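Local coordinates for iota-carrageenase (Alteromonas sp., PDB 1H80), which hydrolyses the beta-1,4 linkages of iota-carrageenan, a sulfated red-algal galactan, from within the chain and with inversion of anomeric configuration, at residues 37-43 with 65-71; 21-25 with 59-65; 113-118 with 145-149; 98-104 with 133-139. One frame throughout, in Å; residues are numbered along the deposited sequence.

Contact 1: residues 37-43 with 65-71; sequences DDSNALQ and YHFLGIQ. With CA (calcium ion), chain D.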
# COMPACT_ATOMS: atom_id res chain seq x y z
N ASP A 37 -9.07 -8.70 -25.48
CA ASP A 37 -8.12 -7.67 -25.07
C ASP A 37 -8.38 -6.31 -25.72
O ASP A 37 -8.58 -6.21 -26.93
CB ASP A 37 -6.70 -8.16 -25.38
CG ASP A 37 -5.63 -7.17 -24.97
OD1 ASP A 37 -5.77 -6.52 -23.91
OD2 ASP A 37 -4.63 -7.06 -25.71
N ASP A 38 -8.37 -5.26 -24.90
CA ASP A 38 -8.61 -3.91 -25.38
C ASP A 38 -7.39 -3.02 -25.18
O ASP A 38 -7.46 -1.80 -25.35
CB ASP A 38 -9.80 -3.31 -24.62
CG ASP A 38 -11.05 -4.15 -24.78
OD1 ASP A 38 -11.57 -4.22 -25.91
OD2 ASP A 38 -11.51 -4.74 -23.78
N SER A 39 -6.27 -3.63 -24.83
CA SER A 39 -5.04 -2.90 -24.58
C SER A 39 -4.54 -2.03 -25.73
O SER A 39 -4.17 -0.87 -25.52
CB SER A 39 -3.92 -3.86 -24.17
OG SER A 39 -4.27 -4.55 -22.98
N ASN A 40 -4.52 -2.57 -26.94
CA ASN A 40 -4.05 -1.80 -28.08
C ASN A 40 -4.91 -0.57 -28.32
O ASN A 40 -4.39 0.50 -28.61
CB ASN A 40 -3.99 -2.67 -29.34
CG ASN A 40 -3.52 -1.90 -30.56
OD1 ASN A 40 -4.31 -1.58 -31.45
ND2 ASN A 40 -2.24 -1.57 -30.59
N ALA A 41 -6.22 -0.73 -28.20
CA ALA A 41 -7.14 0.38 -28.40
C ALA A 41 -6.81 1.49 -27.41
O ALA A 41 -6.69 2.66 -27.79
CB ALA A 41 -8.58 -0.08 -28.21
N LEU A 42 -6.65 1.12 -26.15
CA LEU A 42 -6.33 2.10 -25.12
C LEU A 42 -4.96 2.72 -25.35
O LEU A 42 -4.80 3.93 -25.20
CB LEU A 42 -6.39 1.46 -23.73
CG LEU A 42 -6.02 2.38 -22.56
CD1 LEU A 42 -6.88 3.65 -22.59
CD2 LEU A 42 -6.23 1.63 -21.25
N GLN A 43 -3.98 1.92 -25.74
CA GLN A 43 -2.65 2.47 -25.97
C GLN A 43 -2.66 3.45 -27.14
O GLN A 43 -2.01 4.49 -27.08
CB GLN A 43 -1.63 1.36 -26.23
CG GLN A 43 -0.20 1.86 -26.18
CD GLN A 43 0.19 2.35 -24.81
OE1 GLN A 43 0.23 1.58 -23.85
NE2 GLN A 43 0.48 3.65 -24.70
N TYR A 65 -13.80 -4.07 -19.97
CA TYR A 65 -12.58 -4.01 -20.76
C TYR A 65 -11.47 -4.84 -20.16
O TYR A 65 -11.38 -5.00 -18.94
CB TYR A 65 -12.10 -2.57 -20.86
CG TYR A 65 -13.15 -1.66 -21.41
CD1 TYR A 65 -13.32 -1.51 -22.79
CD2 TYR A 65 -14.02 -0.98 -20.56
CE1 TYR A 65 -14.32 -0.71 -23.30
CE2 TYR A 65 -15.03 -0.17 -21.07
CZ TYR A 65 -15.18 -0.05 -22.44
OH TYR A 65 -16.18 0.74 -22.95
N HIS A 66 -10.62 -5.35 -21.04
CA HIS A 66 -9.47 -6.13 -20.62
C HIS A 66 -8.22 -5.36 -21.02
O HIS A 66 -7.98 -5.11 -22.21
CB HIS A 66 -9.50 -7.51 -21.29
CG HIS A 66 -10.57 -8.41 -20.75
ND1 HIS A 66 -11.90 -8.26 -21.08
CD2 HIS A 66 -10.51 -9.44 -19.88
CE1 HIS A 66 -12.61 -9.16 -20.42
NE2 HIS A 66 -11.79 -9.88 -19.69
N PHE A 67 -7.43 -4.98 -20.02
CA PHE A 67 -6.20 -4.23 -20.26
C PHE A 67 -5.04 -4.88 -19.52
O PHE A 67 -5.24 -5.58 -18.52
CB PHE A 67 -6.29 -2.80 -19.71
CG PHE A 67 -7.42 -1.98 -20.26
CD1 PHE A 67 -7.61 -1.84 -21.63
CD2 PHE A 67 -8.27 -1.30 -19.39
CE1 PHE A 67 -8.63 -1.03 -22.12
CE2 PHE A 67 -9.28 -0.48 -19.87
CZ PHE A 67 -9.46 -0.34 -21.24
N LEU A 68 -3.84 -4.62 -20.00
CA LEU A 68 -2.63 -5.10 -19.35
C LEU A 68 -1.41 -4.41 -19.95
O LEU A 68 -1.31 -4.25 -21.17
CB LEU A 68 -2.47 -6.62 -19.48
CG LEU A 68 -1.57 -7.20 -18.38
CD1 LEU A 68 -2.29 -7.14 -17.04
CD2 LEU A 68 -1.21 -8.65 -18.71
N GLY A 69 -0.50 -3.98 -19.08
CA GLY A 69 0.72 -3.34 -19.52
C GLY A 69 0.56 -2.05 -20.29
O GLY A 69 1.33 -1.76 -21.20
N ILE A 70 -0.45 -1.26 -19.93
CA ILE A 70 -0.70 0.01 -20.60
C ILE A 70 0.34 1.03 -20.16
O ILE A 70 0.64 1.16 -18.98
CB ILE A 70 -2.10 0.54 -20.26
CG1 ILE A 70 -3.16 -0.51 -20.58
CG2 ILE A 70 -2.37 1.83 -21.01
CD1 ILE A 70 -3.21 -0.91 -22.04
N GLN A 71 0.89 1.76 -21.13
CA GLN A 71 1.90 2.77 -20.84
C GLN A 71 1.25 4.15 -20.90
O GLN A 71 0.91 4.63 -21.97
CB GLN A 71 3.04 2.70 -21.85
CG GLN A 71 3.70 1.34 -21.94
CD GLN A 71 4.34 0.91 -20.64
OE1 GLN A 71 5.28 1.55 -20.16
NE2 GLN A 71 3.84 -0.17 -20.06
CA CA D . -12.79 -6.12 -25.26
O HOH W 1 0.60 -1.05 -24.39
O HOH W 2 -13.78 -6.80 -23.12
O HOH W 3 -12.35 -6.47 -27.52
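Leu42 sets its methyl CD2 squarely over one face of the Phe67 ring, 3.6 Å from the ring centroid, in a CH-pi contact. Having CG anti to the backbone N (chi1 178°) lets Leu42 drop from the helix onto the strand, where CD2 also meets CG1 of Ile70 at 3.8 Å. This is the dense part, and Phe100 and Leu58 pack around it.

Next to it Asp38 is gripped twice: its N donates to His66 O at 2.7 Å, and His66 N donates to the anti lone pair of Asp38 OD2 at 2.9 Å. Both carboxylate oxygens of Asp38 bind a calcium ion, whose shell Asn31, Asp34, Ser36 and two waters complete.

The outer side is looser: Leu68 N makes a weak bond to Ser39 OG. That OG donates to Asp37 OD1, which also takes Ser39 N in an Asx turn at the helix start. At the wetter end Gln43 gives a firmer polar hold, bending at chi2 (65°) and turning its amide to the backbone of Gln71: OE1 accepts from Gln71 N at 2.8 Å, NE2 donates to Gln71 O at 2.9 Å, and a water sits at OE1. Were Gln43 an alanine, both backbone groups of Gln71 would probably lose their mates on the helix.

A helix laid across the first coil is consistent with the N-terminal helical cap of pectate lyase-like parallel beta-helices.

Contact 2: residues 21-25 with 59-65; sequences NYDLV and LIPNGTY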
# COMPACT_ATOMS: atom_id res chain seq x y z
N ASN A 21 -11.03 15.54 -26.94
CA ASN A 21 -11.85 14.73 -26.04
C ASN A 21 -12.21 13.52 -26.91
O ASN A 21 -12.95 13.65 -27.89
CB ASN A 21 -13.14 15.44 -25.62
CG ASN A 21 -12.97 16.35 -24.40
OD1 ASN A 21 -13.95 16.77 -23.79
ND2 ASN A 21 -11.72 16.65 -24.05
N TYR A 22 -11.66 12.35 -26.57
CA TYR A 22 -11.93 11.13 -27.33
C TYR A 22 -12.67 10.10 -26.49
O TYR A 22 -12.67 10.16 -25.27
CB TYR A 22 -10.63 10.48 -27.81
CG TYR A 22 -9.83 11.26 -28.82
CD1 TYR A 22 -10.45 11.96 -29.86
CD2 TYR A 22 -8.43 11.25 -28.78
CE1 TYR A 22 -9.70 12.62 -30.83
CE2 TYR A 22 -7.68 11.90 -29.75
CZ TYR A 22 -8.31 12.58 -30.77
OH TYR A 22 -7.56 13.21 -31.73
N ASP A 23 -13.31 9.16 -27.18
CA ASP A 23 -14.04 8.08 -26.54
C ASP A 23 -13.30 6.80 -26.95
O ASP A 23 -13.04 6.59 -28.14
CB ASP A 23 -15.49 8.06 -27.02
CG ASP A 23 -16.31 6.95 -26.39
OD1 ASP A 23 -16.04 5.76 -26.67
OD2 ASP A 23 -17.23 7.27 -25.60
N LEU A 24 -12.95 5.97 -25.98
CA LEU A 24 -12.20 4.75 -26.25
C LEU A 24 -12.86 3.83 -27.26
O LEU A 24 -12.20 3.24 -28.12
CB LEU A 24 -11.96 3.98 -24.95
CG LEU A 24 -11.16 2.69 -25.13
CD1 LEU A 24 -9.76 3.01 -25.65
CD2 LEU A 24 -11.08 1.96 -23.81
N VAL A 25 -14.18 3.70 -27.16
CA VAL A 25 -14.91 2.83 -28.06
C VAL A 25 -15.19 3.45 -29.42
O VAL A 25 -14.85 2.89 -30.46
CB VAL A 25 -16.25 2.39 -27.43
CG1 VAL A 25 -17.07 1.60 -28.44
CG2 VAL A 25 -15.98 1.54 -26.20
N LEU A 59 -12.43 9.22 -22.61
CA LEU A 59 -13.53 8.67 -21.85
C LEU A 59 -13.58 7.17 -22.10
O LEU A 59 -13.55 6.74 -23.25
CB LEU A 59 -14.86 9.28 -22.28
CG LEU A 59 -16.09 8.74 -21.53
CD1 LEU A 59 -16.02 9.17 -20.06
CD2 LEU A 59 -17.36 9.27 -22.16
N ILE A 60 -13.62 6.39 -21.03
CA ILE A 60 -13.76 4.95 -21.14
C ILE A 60 -15.23 4.76 -20.76
O ILE A 60 -15.60 4.87 -19.59
CB ILE A 60 -12.86 4.19 -20.15
CG1 ILE A 60 -11.39 4.44 -20.52
CG2 ILE A 60 -13.17 2.70 -20.20
CD1 ILE A 60 -10.41 3.66 -19.66
N PRO A 61 -16.09 4.51 -21.76
CA PRO A 61 -17.52 4.33 -21.55
C PRO A 61 -17.91 3.02 -20.92
O PRO A 61 -17.15 2.05 -20.93
CB PRO A 61 -18.08 4.49 -22.96
CG PRO A 61 -17.04 3.82 -23.78
CD PRO A 61 -15.74 4.33 -23.18
N ASN A 62 -19.12 2.98 -20.37
CA ASN A 62 -19.61 1.78 -19.72
C ASN A 62 -19.41 0.52 -20.55
O ASN A 62 -19.67 0.50 -21.75
CB ASN A 62 -21.09 1.94 -19.35
CG ASN A 62 -21.28 2.90 -18.21
OD1 ASN A 62 -20.46 2.96 -17.29
ND2 ASN A 62 -22.37 3.66 -18.24
N GLY A 63 -18.92 -0.51 -19.88
CA GLY A 63 -18.66 -1.78 -20.52
C GLY A 63 -17.57 -2.50 -19.75
O GLY A 63 -17.10 -2.00 -18.72
N THR A 64 -17.18 -3.67 -20.23
CA THR A 64 -16.15 -4.45 -19.58
C THR A 64 -14.94 -4.48 -20.50
O THR A 64 -15.04 -4.88 -21.66
CB THR A 64 -16.63 -5.88 -19.29
OG1 THR A 64 -17.72 -5.83 -18.36
CG2 THR A 64 -15.50 -6.71 -18.70
N TYR A 65 -13.80 -4.07 -19.97
CA TYR A 65 -12.58 -4.01 -20.76
C TYR A 65 -11.47 -4.84 -20.16
O TYR A 65 -11.38 -5.00 -18.94
CB TYR A 65 -12.10 -2.57 -20.86
CG TYR A 65 -13.15 -1.66 -21.41
CD1 TYR A 65 -13.32 -1.51 -22.79
CD2 TYR A 65 -14.02 -0.98 -20.56
CE1 TYR A 65 -14.32 -0.71 -23.30
CE2 TYR A 65 -15.03 -0.17 -21.07
CZ TYR A 65 -15.18 -0.05 -22.44
OH TYR A 65 -16.18 0.74 -22.95
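The parallel pairing of Asp23 with Leu59 belongs to the N-terminal end of the beta-helix, where strand 20-23 lines up beside strand 56-60. Leu59 bonds to the residues before and after Asp23: its N donates to Tyr22 O at 2.8 Å, and its O accepts from Leu24 N at 2.9 Å in an almost straight bond (175°). After these two bonds the chain leaves the sheet and enters a short, weakly bonded helical turn.

Asp23 is the N-cap of that turn. CG lies anti to the backbone N (chi1 -180°), which brings OD1 round to the start of the helix; there it takes a weak bond from Val25 N and a further one from Asp26 N. The same OD1 lies 3.6 Å from CG of Pro61, the two side chains crossing at a slant.

Pro61 is pressed from the helix side as well. Val25 CG2 stands 3.5 Å from Pro61 CG, tighter than usual for two carbons, and the same methyl comes up to the edge of the Tyr65 ring, 3.4 Å from OH. That hydroxyl donates to Pro61 O at 2.6 Å, approaching from above the carbonyl plane, and so ties the ring back over the loop that leads to its own strand.

Leu24 turns inward instead. It lies alongside Ile60, pointing the same way, with its CD2 4.1 Å from Ile60 CG1, while the ring of Tyr22 makes an edge-to-face contact with Phe28. An outermost strand running straight into a helical turn is consistent with the first rung of a right-handed beta-solenoid.

Contact 3: residues 113-118 with 145-149; sequences FQGLGN and ISNFT. With CA (calcium ion), chain C; GOL (glycerol), chain J.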
# COMPACT_ATOMS: atom_id res chain seq x y z
N PHE A 113 -6.34 9.87 -13.92
CA PHE A 113 -7.14 8.68 -14.20
C PHE A 113 -8.18 8.76 -13.10
O PHE A 113 -7.88 8.51 -11.93
CB PHE A 113 -6.28 7.43 -14.06
CG PHE A 113 -6.88 6.20 -14.66
CD1 PHE A 113 -8.06 5.66 -14.14
CD2 PHE A 113 -6.28 5.57 -15.74
CE1 PHE A 113 -8.61 4.51 -14.70
CE2 PHE A 113 -6.83 4.42 -16.30
CZ PHE A 113 -8.00 3.89 -15.77
N GLN A 114 -9.41 9.10 -13.47
CA GLN A 114 -10.45 9.27 -12.47
C GLN A 114 -11.80 8.70 -12.85
O GLN A 114 -12.25 8.85 -13.98
CB GLN A 114 -10.58 10.76 -12.15
CG GLN A 114 -11.52 11.09 -11.01
CD GLN A 114 -11.40 12.55 -10.60
OE1 GLN A 114 -10.30 13.06 -10.40
NE2 GLN A 114 -12.54 13.22 -10.47
N GLY A 115 -12.44 8.04 -11.89
CA GLY A 115 -13.75 7.48 -12.15
C GLY A 115 -14.80 8.56 -11.96
O GLY A 115 -14.70 9.41 -11.07
N LEU A 116 -15.81 8.54 -12.82
CA LEU A 116 -16.91 9.48 -12.73
C LEU A 116 -17.91 8.94 -11.73
O LEU A 116 -17.92 7.74 -11.43
CB LEU A 116 -17.59 9.63 -14.09
CG LEU A 116 -16.76 10.28 -15.19
CD1 LEU A 116 -17.38 10.00 -16.54
CD2 LEU A 116 -16.67 11.78 -14.92
N GLY A 117 -18.76 9.82 -11.21
CA GLY A 117 -19.79 9.39 -10.28
C GLY A 117 -19.28 8.66 -9.05
O GLY A 117 -18.35 9.13 -8.40
N ASN A 118 -19.91 7.53 -8.72
CA ASN A 118 -19.50 6.78 -7.54
C ASN A 118 -18.34 5.82 -7.81
O ASN A 118 -18.03 4.96 -6.98
CB ASN A 118 -20.69 6.02 -6.93
CG ASN A 118 -21.31 5.02 -7.87
OD1 ASN A 118 -20.64 4.48 -8.75
ND2 ASN A 118 -22.60 4.75 -7.68
N ILE A 145 -4.96 10.08 -9.34
CA ILE A 145 -5.56 8.77 -9.57
C ILE A 145 -6.68 8.73 -8.54
O ILE A 145 -6.45 8.88 -7.34
CB ILE A 145 -4.52 7.66 -9.33
CG1 ILE A 145 -3.44 7.76 -10.41
CG2 ILE A 145 -5.20 6.29 -9.37
CD1 ILE A 145 -2.26 6.83 -10.21
N SER A 146 -7.91 8.50 -9.01
CA SER A 146 -9.06 8.61 -8.13
C SER A 146 -10.32 7.83 -8.45
O SER A 146 -10.59 7.54 -9.60
CB SER A 146 -9.44 10.10 -8.11
OG SER A 146 -10.69 10.38 -7.49
N ASN A 147 -11.07 7.50 -7.40
CA ASN A 147 -12.38 6.90 -7.51
C ASN A 147 -12.71 5.57 -8.19
O ASN A 147 -13.34 5.55 -9.26
CB ASN A 147 -13.27 7.97 -8.12
CG ASN A 147 -14.72 7.82 -7.75
OD1 ASN A 147 -15.06 7.20 -6.74
ND2 ASN A 147 -15.59 8.44 -8.54
N PHE A 148 -12.35 4.47 -7.54
CA PHE A 148 -12.69 3.17 -8.06
C PHE A 148 -12.53 2.14 -6.96
O PHE A 148 -11.95 2.41 -5.91
CB PHE A 148 -11.86 2.82 -9.30
CG PHE A 148 -10.38 2.91 -9.10
CD1 PHE A 148 -9.66 1.81 -8.67
CD2 PHE A 148 -9.70 4.09 -9.39
CE1 PHE A 148 -8.27 1.88 -8.54
CE2 PHE A 148 -8.32 4.17 -9.26
CZ PHE A 148 -7.60 3.06 -8.84
N THR A 149 -13.13 0.98 -7.20
CA THR A 149 -13.08 -0.11 -6.25
C THR A 149 -12.28 -1.22 -6.92
O THR A 149 -12.38 -1.43 -8.13
CB THR A 149 -14.50 -0.63 -5.93
OG1 THR A 149 -15.24 0.41 -5.28
CG2 THR A 149 -14.43 -1.86 -5.04
CA CA C . -20.17 2.71 -10.06
C1 GOL J . -14.90 3.53 -5.28
O1 GOL J . -15.42 4.21 -6.43
C2 GOL J . -15.25 4.23 -3.93
O2 GOL J . -15.72 5.57 -4.20
C3 GOL J . -14.01 4.29 -2.98
O3 GOL J . -13.90 5.56 -2.33
O HOH W 4 -16.40 1.92 -7.32
O HOH W 5 -19.09 2.20 -7.82
O HOH W 6 -22.30 2.22 -10.89
O HOH W 7 -19.29 0.45 -10.24
O HOH W 8 -21.54 1.40 -8.33
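Phe113 and Ile145, then Gln114 and Ser146, pair in parallel, and two backbone bonds hold them: Ser146 N donates to Phe113 O at 2.9 Å, and Gly115 N donates to Ser146 O at 3.0 Å. Phe113 and Ile145 share one face of the sheet, Gln114 and Ser146 the other, with CG of Gln114 3.7 Å from Ser146 OG, itself hydrogen-bonded to Glu180.

The side-chain bonds between the segments all come from Asn147, whose positive phi (59°) turns the strand away from regular pairing. With CG anti to the backbone N (chi1 -153°), the amide reaches over to the departing chain, where ND2 donates to Gly115 O at 2.9 Å and to Gly117 O at 2.8 Å. Both acceptors lie close to the amide plane, so the two bonds fix the group's rotation, although each carbonyl is met from above its own plane. Gly115 has to be small: a CB there would run into Asn147 O, a buried oxygen with no polar partner in the model. The corner recalls the asparagines at tight turns of pectate lyase-like beta-helices.

Metal and ligand contacts gather at the far end. Asn118 OD1 binds a calcium ion at 2.3 Å, together with Ser82, Gly119 and four waters, one of which also donates to Asn118 O. A glycerol, probably from the crystallisation liquor, donates through O2 to Asn147 OD1 at 3.1 Å.

Strand 76-80 flanks this pair beyond 111-115 and strand 177-185 beyond 143-151, while inside the coil the ring of Phe113 meets those of Phe100 and Phe135.

Contact 4: residues 98-104 with 133-139; sequences RLFEVGV and AVFKLGD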
# COMPACT_ATOMS: atom_id res chain seq x y z
N ARG A 98 1.00 -5.44 -14.49
CA ARG A 98 0.27 -4.28 -14.00
C ARG A 98 -0.70 -3.89 -15.09
O ARG A 98 -0.41 -4.07 -16.28
CB ARG A 98 1.21 -3.11 -13.72
CG ARG A 98 2.41 -3.44 -12.85
CD ARG A 98 3.62 -3.77 -13.70
NE ARG A 98 4.78 -4.15 -12.90
CZ ARG A 98 6.00 -4.33 -13.39
NH1 ARG A 98 6.23 -4.16 -14.68
NH2 ARG A 98 6.99 -4.69 -12.58
N LEU A 99 -1.86 -3.38 -14.71
CA LEU A 99 -2.84 -2.96 -15.70
C LEU A 99 -2.29 -1.69 -16.34
O LEU A 99 -2.26 -1.56 -17.57
CB LEU A 99 -4.19 -2.64 -15.05
CG LEU A 99 -5.05 -3.79 -14.53
CD1 LEU A 99 -6.29 -3.20 -13.87
CD2 LEU A 99 -5.45 -4.70 -15.67
N PHE A 100 -1.81 -0.78 -15.49
CA PHE A 100 -1.30 0.50 -15.95
C PHE A 100 0.06 0.86 -15.38
O PHE A 100 0.31 0.70 -14.19
CB PHE A 100 -2.28 1.61 -15.55
CG PHE A 100 -3.72 1.27 -15.80
CD1 PHE A 100 -4.18 1.06 -17.09
CD2 PHE A 100 -4.60 1.14 -14.73
CE1 PHE A 100 -5.52 0.73 -17.32
CE2 PHE A 100 -5.94 0.81 -14.95
CZ PHE A 100 -6.40 0.60 -16.25
N GLU A 101 0.94 1.36 -16.24
CA GLU A 101 2.26 1.78 -15.80
C GLU A 101 2.35 3.27 -16.12
O GLU A 101 1.99 3.70 -17.21
CB GLU A 101 3.35 0.99 -16.52
CG GLU A 101 3.27 -0.50 -16.22
CD GLU A 101 4.49 -1.27 -16.69
OE1 GLU A 101 4.85 -1.16 -17.88
OE2 GLU A 101 5.08 -2.00 -15.87
N VAL A 102 2.82 4.05 -15.15
CA VAL A 102 2.92 5.49 -15.33
C VAL A 102 4.31 6.00 -15.00
O VAL A 102 4.65 6.17 -13.83
CB VAL A 102 1.90 6.22 -14.44
CG1 VAL A 102 1.77 7.68 -14.87
CG2 VAL A 102 0.55 5.51 -14.49
N GLY A 103 5.11 6.22 -16.03
CA GLY A 103 6.45 6.73 -15.82
C GLY A 103 7.47 5.64 -15.54
O GLY A 103 8.57 5.93 -15.09
N VAL A 104 7.10 4.39 -15.80
CA VAL A 104 8.02 3.29 -15.56
C VAL A 104 9.07 3.22 -16.65
O VAL A 104 10.26 3.11 -16.36
CB VAL A 104 7.27 1.95 -15.49
CG1 VAL A 104 8.26 0.80 -15.36
CG2 VAL A 104 6.30 1.95 -14.31
N ALA A 133 -0.88 -5.82 -10.20
CA ALA A 133 -0.94 -4.52 -9.54
C ALA A 133 -1.80 -3.70 -10.49
O ALA A 133 -1.82 -3.96 -11.70
CB ALA A 133 0.44 -3.90 -9.41
N VAL A 134 -2.54 -2.72 -9.97
CA VAL A 134 -3.37 -1.90 -10.83
C VAL A 134 -2.52 -0.80 -11.47
O VAL A 134 -2.56 -0.61 -12.69
CB VAL A 134 -4.53 -1.26 -10.03
CG1 VAL A 134 -5.38 -0.41 -10.94
CG2 VAL A 134 -5.37 -2.36 -9.39
N PHE A 135 -1.75 -0.10 -10.65
CA PHE A 135 -0.87 0.96 -11.13
C PHE A 135 0.54 0.80 -10.60
O PHE A 135 0.73 0.47 -9.43
CB PHE A 135 -1.33 2.36 -10.66
CG PHE A 135 -2.49 2.92 -11.42
CD1 PHE A 135 -3.79 2.69 -10.99
CD2 PHE A 135 -2.28 3.72 -12.54
CE1 PHE A 135 -4.87 3.24 -11.68
CE2 PHE A 135 -3.35 4.28 -13.23
CZ PHE A 135 -4.65 4.04 -12.80
N LYS A 136 1.52 1.03 -11.46
CA LYS A 136 2.91 1.03 -11.02
C LYS A 136 3.35 2.41 -11.46
O LYS A 136 3.33 2.73 -12.65
CB LYS A 136 3.75 -0.03 -11.71
CG LYS A 136 5.20 0.01 -11.22
CD LYS A 136 6.04 -1.13 -11.75
CE LYS A 136 7.46 -1.02 -11.21
NZ LYS A 136 8.33 -2.15 -11.66
N LEU A 137 3.73 3.25 -10.50
CA LEU A 137 4.15 4.61 -10.79
C LEU A 137 5.66 4.73 -10.75
O LEU A 137 6.32 4.09 -9.92
CB LEU A 137 3.54 5.57 -9.77
CG LEU A 137 2.04 5.43 -9.53
CD1 LEU A 137 1.60 6.45 -8.49
CD2 LEU A 137 1.27 5.62 -10.83
N GLY A 138 6.20 5.54 -11.65
CA GLY A 138 7.63 5.77 -11.71
C GLY A 138 7.90 7.26 -11.84
O GLY A 138 7.57 8.05 -10.95
N ASP A 139 8.49 7.64 -12.97
CA ASP A 139 8.82 9.04 -13.22
C ASP A 139 7.60 9.80 -13.73
O ASP A 139 7.45 10.06 -14.92
CB ASP A 139 9.94 9.13 -14.26
CG ASP A 139 10.55 10.52 -14.34
OD1 ASP A 139 9.94 11.48 -13.82
OD2 ASP A 139 11.64 10.65 -14.94
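Val102 O accepts from Gly138 N at 2.7 Å, and one residue on Gly103 O accepts from Asp139 N over the same distance. Neither glycine could carry a CB here: that of Gly103 would strike the carbonyl carbon of Asp139, and that of Gly138 the oxygen of Gly103. Asp139 points its carboxylate elsewhere, to salt bridges with Arg109 and Arg167.

Upstream the ladder is regular. Lys136 N donates to Phe100 O, Lys136 O takes Val102 N at 2.9 Å, and strands 100-102 and 135-137 run parallel, their directions 14° apart. These are successive coils of a parallel beta-helix, and apolar residues line up in its core, Phe100 next to Phe135 and Val102 beside Leu137.

The two rings are inclined at 43°, neither stacked nor edge-to-face. Phe100 CD2 comes down on one face of the Phe135 ring, off centre, 3.5 Å from CZ. At the edge of that ring stands CG2 of Val102, 3.9 Å from CD2 of Phe135. Putting an alanine in place of Phe135 would probably open a gap beneath Phe100, leaving that ring and the Val102 methyl without their shared support.

On the other face of the strands Lys136 is fully extended, anti at every torsion (chi1 180°). Its stem is crossed at about a right angle by Val104, whose CG2 lies 3.8 Å from CG of Lys136.

In the fold
All four contacts lie toward the N-terminal end of the beta-helix. Contacts 1 and 2 share Tyr65, have centres 12 Å apart, and meet where Leu24 CD2 packs on Phe67 CZ at 3.8 Å. Contact 1 passes into contact 4 along neighbouring strands, with Gln71 NE2 probably hydrogen-bonded to Glu101 OE1 (2.6 Å). Contacts 3 and 4 alternate along the chain and join through the core, Phe113 CG lying 3.6 Å from Phe135 CZ. A lighter touch, Leu59 CD1 on Leu116 CD1, links contacts 2 and 3. Contacts 1 and 3 do not touch, yet each supplies a ligand to a calcium ion of its own, Asp38 and Asn118.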